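Local coordinates for histone acetyltransferase HPA2 and related acetyltransferases (Corynebacterium glutamicum ATCC 13032, PDB 2QEC), which probably transfers an acyl group, most likely acetyl from acetyl-coenzyme A, to an acceptor substrate, at residues Glu54-Ala66 with Gly71-Asp83. The protein carries 1 engineered substitution. Numbering follows the deposited sequence. Where two conformers were deposited one is given.
With EDO (1,2-ethanediol), chain H.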
loop_
_atom_site.group_PDB
_atom_site.type_symbol
_atom_site.label_atom_id
_atom_site.label_comp_id
_atom_site.label_asym_id
_atom_site.label_seq_id
_atom_site.Cartn_x
_atom_site.Cartn_y
_atom_site.Cartn_z
ATOM N N GLU A 54 -23.416 2.830 16.138
ATOM C CA GLU A 54 -24.440 1.858 16.480
ATOM C C GLU A 54 -24.374 0.635 15.571
ATOM O O GLU A 54 -24.477 -0.499 16.048
ATOM C CB GLU A 54 -25.802 2.543 16.403
ATOM C CG GLU A 54 -27.007 1.682 16.659
ATOM C CD GLU A 54 -28.262 2.314 16.083
ATOM O OE1 GLU A 54 -28.616 3.434 16.519
ATOM O OE2 GLU A 54 -28.873 1.691 15.188
ATOM N N LYS A 55 -24.159 0.871 14.280
ATOM C CA LYS A 55 -24.275 -0.171 13.260
ATOM C C LYS A 55 -22.952 -0.666 12.694
ATOM O O LYS A 55 -22.933 -1.651 11.982
ATOM C CB LYS A 55 -25.141 0.340 12.098
ATOM C CG LYS A 55 -26.592 0.650 12.480
ATOM C CD LYS A 55 -27.431 -0.619 12.569
ATOM C CE LYS A 55 -28.930 -0.324 12.701
ATOM N NZ LYS A 55 -29.786 -1.475 12.253
ATOM N N GLN A 56 -21.847 0.006 12.988
ATOM C CA GLN A 56 -20.562 -0.408 12.438
ATOM C C GLN A 56 -19.513 -0.644 13.516
ATOM O O GLN A 56 -18.952 -1.729 13.605
ATOM C CB GLN A 56 -20.062 0.650 11.483
ATOM C CG GLN A 56 -18.876 0.249 10.641
ATOM C CD GLN A 56 -18.567 1.311 9.594
ATOM O OE1 GLN A 56 -19.373 2.233 9.352
ATOM N NE2 GLN A 56 -17.404 1.182 8.952
ATOM N N TYR A 57 -19.235 0.372 14.320
ATOM C CA TYR A 57 -18.068 0.316 15.201
ATOM C C TYR A 57 -18.331 -0.459 16.480
ATOM O O TYR A 57 -17.439 -1.175 16.965
ATOM C CB TYR A 57 -17.503 1.725 15.439
ATOM C CG TYR A 57 -16.853 2.194 14.188
ATOM C CD1 TYR A 57 -15.630 1.688 13.814
ATOM C CD2 TYR A 57 -17.484 3.077 13.323
ATOM C CE1 TYR A 57 -15.025 2.061 12.633
ATOM C CE2 TYR A 57 -16.892 3.453 12.144
ATOM C CZ TYR A 57 -15.655 2.939 11.806
ATOM O OH TYR A 57 -15.052 3.297 10.637
ATOM N N ALA A 58 -19.550 -0.350 17.006
ATOM C CA ALA A 58 -19.927 -1.045 18.225
ATOM C C ALA A 58 -19.988 -2.523 17.943
ATOM O O ALA A 58 -19.567 -3.349 18.740
ATOM C CB ALA A 58 -21.284 -0.559 18.724
ATOM N N VAL A 59 -20.494 -2.814 16.758
ATOM C CA VAL A 59 -20.776 -4.151 16.292
ATOM C C VAL A 59 -19.485 -4.864 15.927
ATOM O O VAL A 59 -19.054 -5.772 16.619
ATOM C CB VAL A 59 -21.701 -4.062 15.053
ATOM C CG1 VAL A 59 -21.919 -5.447 14.408
ATOM C CG2 VAL A 59 -23.031 -3.386 15.444
ATOM N N ALA A 60 -18.844 -4.408 14.866
ATOM C CA ALA A 60 -17.753 -5.144 14.267
ATOM C C ALA A 60 -16.396 -4.487 14.427
ATOM O O ALA A 60 -15.427 -4.971 13.871
ATOM C CB ALA A 60 -18.051 -5.348 12.791
ATOM N N GLY A 61 -16.300 -3.387 15.166
ATOM C CA GLY A 61 -15.050 -2.660 15.213
ATOM C C GLY A 61 -14.521 -2.521 16.622
ATOM O O GLY A 61 -14.769 -3.362 17.483
ATOM N N ASN A 62 -13.738 -1.474 16.828
ATOM C CA ASN A 62 -13.294 -1.042 18.171
ATOM C C ASN A 62 -13.512 0.448 18.370
ATOM O O ASN A 62 -13.110 1.271 17.554
ATOM C CB ASN A 62 -11.798 -1.353 18.398
ATOM C CG ASN A 62 -11.515 -2.852 18.612
ATOM O OD1 ASN A 62 -11.329 -3.571 17.665
ATOM N ND2 ASN A 62 -11.506 -3.304 19.893
ATOM N N ILE A 63 -14.055 0.792 19.540
ATOM C CA ILE A 63 -14.209 2.151 19.990
ATOM C C ILE A 63 -13.403 2.299 21.267
ATOM O O ILE A 63 -13.650 1.592 22.249
ATOM C CB ILE A 63 -15.694 2.471 20.272
ATOM C CG1 ILE A 63 -16.551 2.148 19.042
ATOM C CG2 ILE A 63 -15.871 3.936 20.717
ATOM C CD1 ILE A 63 -18.082 2.183 19.360
ATOM N N ASP A 64 -12.384 3.146 21.207
ATOM C CA ASP A 64 -11.531 3.436 22.365
ATOM C C ASP A 64 -11.884 4.812 22.903
ATOM O O ASP A 64 -12.161 5.742 22.133
ATOM C CB ASP A 64 -10.064 3.393 21.958
ATOM C CG ASP A 64 -9.592 2.007 21.566
ATOM O OD1 ASP A 64 -10.222 0.988 21.979
ATOM O OD2 ASP A 64 -8.527 1.951 20.903
ATOM N N VAL A 65 -11.880 4.962 24.225
ATOM C CA VAL A 65 -11.998 6.263 24.821
ATOM C C VAL A 65 -10.803 6.546 25.713
ATOM O O VAL A 65 -10.286 5.647 26.368
ATOM C CB VAL A 65 -13.275 6.443 25.718
ATOM C CG1 VAL A 65 -14.497 6.465 24.873
ATOM C CG2 VAL A 65 -13.402 5.363 26.783
ATOM N N ALA A 66 -10.448 7.828 25.774
ATOM C CA ALA A 66 -9.448 8.374 26.685
ATOM C C ALA A 66 -10.177 9.193 27.729
ATOM O O ALA A 66 -11.032 9.984 27.366
ATOM C CB ALA A 66 -8.527 9.276 25.907
ATOM N N GLY A 71 -12.041 11.770 35.301
ATOM C CA GLY A 71 -12.930 10.671 34.852
ATOM C C GLY A 71 -13.749 10.923 33.590
ATOM O O GLY A 71 -14.573 10.089 33.211
ATOM N N GLU A 72 -13.551 12.072 32.953
ATOM C CA GLU A 72 -14.368 12.413 31.792
ATOM C C GLU A 72 -13.685 11.980 30.521
ATOM O O GLU A 72 -12.461 11.991 30.419
ATOM C CB GLU A 72 -14.706 13.913 31.732
ATOM C CG GLU A 72 -15.451 14.471 32.951
ATOM C CD GLU A 72 -16.982 14.219 32.990
ATOM O OE1 GLU A 72 -17.600 13.924 31.936
ATOM O OE2 GLU A 72 -17.566 14.321 34.116
ATOM N N ILE A 73 -14.514 11.617 29.550
ATOM C CA ILE A 73 -14.046 11.219 28.239
ATOM C C ILE A 73 -13.600 12.476 27.509
ATOM O O ILE A 73 -14.345 13.468 27.427
ATOM C CB ILE A 73 -15.141 10.459 27.450
ATOM C CG1 ILE A 73 -15.414 9.099 28.122
ATOM C CG2 ILE A 73 -14.752 10.314 25.987
ATOM C CD1 ILE A 73 -16.731 8.474 27.723
ATOM N N VAL A 74 -12.329 12.476 27.117
ATOM C CA VAL A 74 -11.694 13.611 26.441
ATOM C C VAL A 74 -11.198 13.274 25.028
ATOM O O VAL A 74 -10.724 14.143 24.300
ATOM C CB VAL A 74 -10.507 14.189 27.283
ATOM C CG1 VAL A 74 -11.039 14.899 28.493
ATOM C CG2 VAL A 74 -9.504 13.119 27.675
ATOM N N GLY A 75 -11.344 12.028 24.638
ATOM C CA GLY A 75 -11.007 11.623 23.273
ATOM C C GLY A 75 -11.616 10.294 22.936
ATOM O O GLY A 75 -11.980 9.513 23.828
ATOM N N VAL A 76 -11.740 10.069 21.639
ATOM C CA VAL A 76 -12.290 8.841 21.109
ATOM C C VAL A 76 -11.572 8.487 19.805
ATOM O O VAL A 76 -11.174 9.370 19.025
ATOM C CB VAL A 76 -13.852 8.911 20.950
ATOM C CG1 VAL A 76 -14.303 9.955 19.917
ATOM C CG2 VAL A 76 -14.447 7.542 20.635
ATOM N N ALA A 77 -11.365 7.179 19.602
ATOM C CA ALA A 77 -10.876 6.631 18.337
ATOM C C ALA A 77 -11.777 5.474 17.837
ATOM O O ALA A 77 -12.208 4.588 18.614
ATOM C CB ALA A 77 -9.435 6.202 18.467
ATOM N N LEU A 78 -12.018 5.459 16.517
ATOM C CA LEU A 78 -12.856 4.441 15.858
ATOM C C LEU A 78 -11.979 3.683 14.894
ATOM O O LEU A 78 -11.347 4.297 14.063
ATOM C CB LEU A 78 -14.011 5.087 15.108
ATOM C CG LEU A 78 -14.940 5.980 16.005
ATOM C CD1 LEU A 78 -16.023 6.609 15.143
ATOM C CD2 LEU A 78 -15.651 5.197 17.038
ATOM N N TRP A 79 -11.938 2.370 15.093
ATOM C CA TRP A 79 -11.117 1.437 14.338
ATOM C C TRP A 79 -11.977 0.325 13.714
ATOM O O TRP A 79 -12.919 -0.203 14.354
ATOM C CB TRP A 79 -10.138 0.800 15.304
ATOM C CG TRP A 79 -9.118 1.695 15.971
ATOM C CD1 TRP A 79 -9.290 2.459 17.101
ATOM C CD2 TRP A 79 -7.748 1.820 15.610
ATOM N NE1 TRP A 79 -8.120 3.064 17.434
ATOM C CE2 TRP A 79 -7.149 2.677 16.542
ATOM C CE3 TRP A 79 -6.964 1.272 14.592
ATOM C CZ2 TRP A 79 -5.818 3.047 16.456
ATOM C CZ3 TRP A 79 -5.630 1.612 14.517
ATOM C CH2 TRP A 79 -5.067 2.486 15.462
ATOM N N ASP A 80 -11.655 -0.046 12.476
ATOM C CA ASP A 80 -12.152 -1.248 11.844
ATOM C C ASP A 80 -11.048 -2.290 11.897
ATOM O O ASP A 80 -9.868 -1.997 11.701
ATOM C CB ASP A 80 -12.513 -1.032 10.361
ATOM C CG ASP A 80 -13.705 -0.125 10.182
ATOM O OD1 ASP A 80 -14.833 -0.562 10.456
ATOM O OD2 ASP A 80 -13.521 1.037 9.766
ATOM N N ARG A 81 -11.471 -3.526 12.145
ATOM C CA ARG A 81 -10.583 -4.653 12.315
ATOM C C ARG A 81 -10.296 -5.270 10.966
ATOM O O ARG A 81 -11.050 -5.055 10.007
ATOM C CB ARG A 81 -11.244 -5.684 13.272
ATOM C CG ARG A 81 -11.625 -5.066 14.611
ATOM C CD ARG A 81 -12.529 -5.989 15.468
ATOM N NE ARG A 81 -11.799 -7.206 15.793
ATOM C CZ ARG A 81 -11.017 -7.383 16.861
ATOM N NH1 ARG A 81 -10.855 -6.427 17.781
ATOM N NH2 ARG A 81 -10.391 -8.548 17.008
ATOM N N PRO A 82 -9.198 -6.016 10.862
ATOM C CA PRO A 82 -8.985 -6.685 9.594
ATOM C C PRO A 82 -10.096 -7.667 9.155
ATOM O O PRO A 82 -10.708 -8.340 9.986
ATOM C CB PRO A 82 -7.646 -7.438 9.783
ATOM C CG PRO A 82 -7.006 -6.870 10.914
ATOM C CD PRO A 82 -8.102 -6.283 11.815
ATOM N N ASP A 83 -10.331 -7.737 7.846
ATOM C CA ASP A 83 -11.316 -8.662 7.260
ATOM C C ASP A 83 -11.036 -8.823 5.756
ATOM O O ASP A 83 -11.874 -9.323 4.998
ATOM C CB ASP A 83 -12.760 -8.169 7.490
HETATM C C1 EDO H . -12.671 -0.952 21.770
HETATM O O1 EDO H . -11.378 -1.446 21.948
HETATM C C2 EDO H . -13.762 -1.982 21.591
HETATM O O2 EDO H . -14.976 -1.294 21.297
HETATM O O HOH W 1 -14.292 -4.091 11.909
HETATM O O HOH W 2 -7.368 4.042 19.949
#
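Tyr57, near the C-terminal end of helix 43-60, lies over Leu78 of strand 73-80: Leu78 CB stands 4.0 Å from the ring centroid and 11° off its normal, a CH-pi contact over the face. With CG anti to the carbonyl carbon (chi1 -71°), the ring lies across the strand, and Tyr57 OH bonds Asp80 OD2 at 2.9 Å, on the syn side but 29° out of the carboxylate plane. Gln56 NE2 adds only a weak bond to Asp80 OD1.

The strands pack tightly, the axes of 61-66 and 73-80 approaching to 4.6 Å. Asn62–Trp79 and Asp64–Ala77 are antiparallel hydrogen-bonded pairs, and Asn62 N donates to Trp79 O nearly straight. On the face of Ile63, Val65, Val76 and Leu78, Ile63 CG1 meets Leu78 CD2 at 3.8 Å, and Val65 and Val76 reach Ile17 of helix 14-25. Val65 CG1 also touches Ile73 CG2 at 4.0 Å. The face of Asn62, Asp64 and Trp79 mixes polar and apolar groups: a water bridges Asp64 OD2 and Trp79 NE1, while Arg153 of helix 142-154 pairs with Asp64 and makes a cation-pi contact with Trp79.

The looser, more exposed end holds Arg81, whose NH1 meets a lone pair of Asn62 OD1 at 2.9 Å. At the far end, Ala66 O accepts Val74 N at 2.8 Å and, weakly, Gly75 N, giving a classic beta bulge. Helix 43-60 running into an antiparallel hairpin within the mixed sheet is the N-terminal architecture of the GNAT fold.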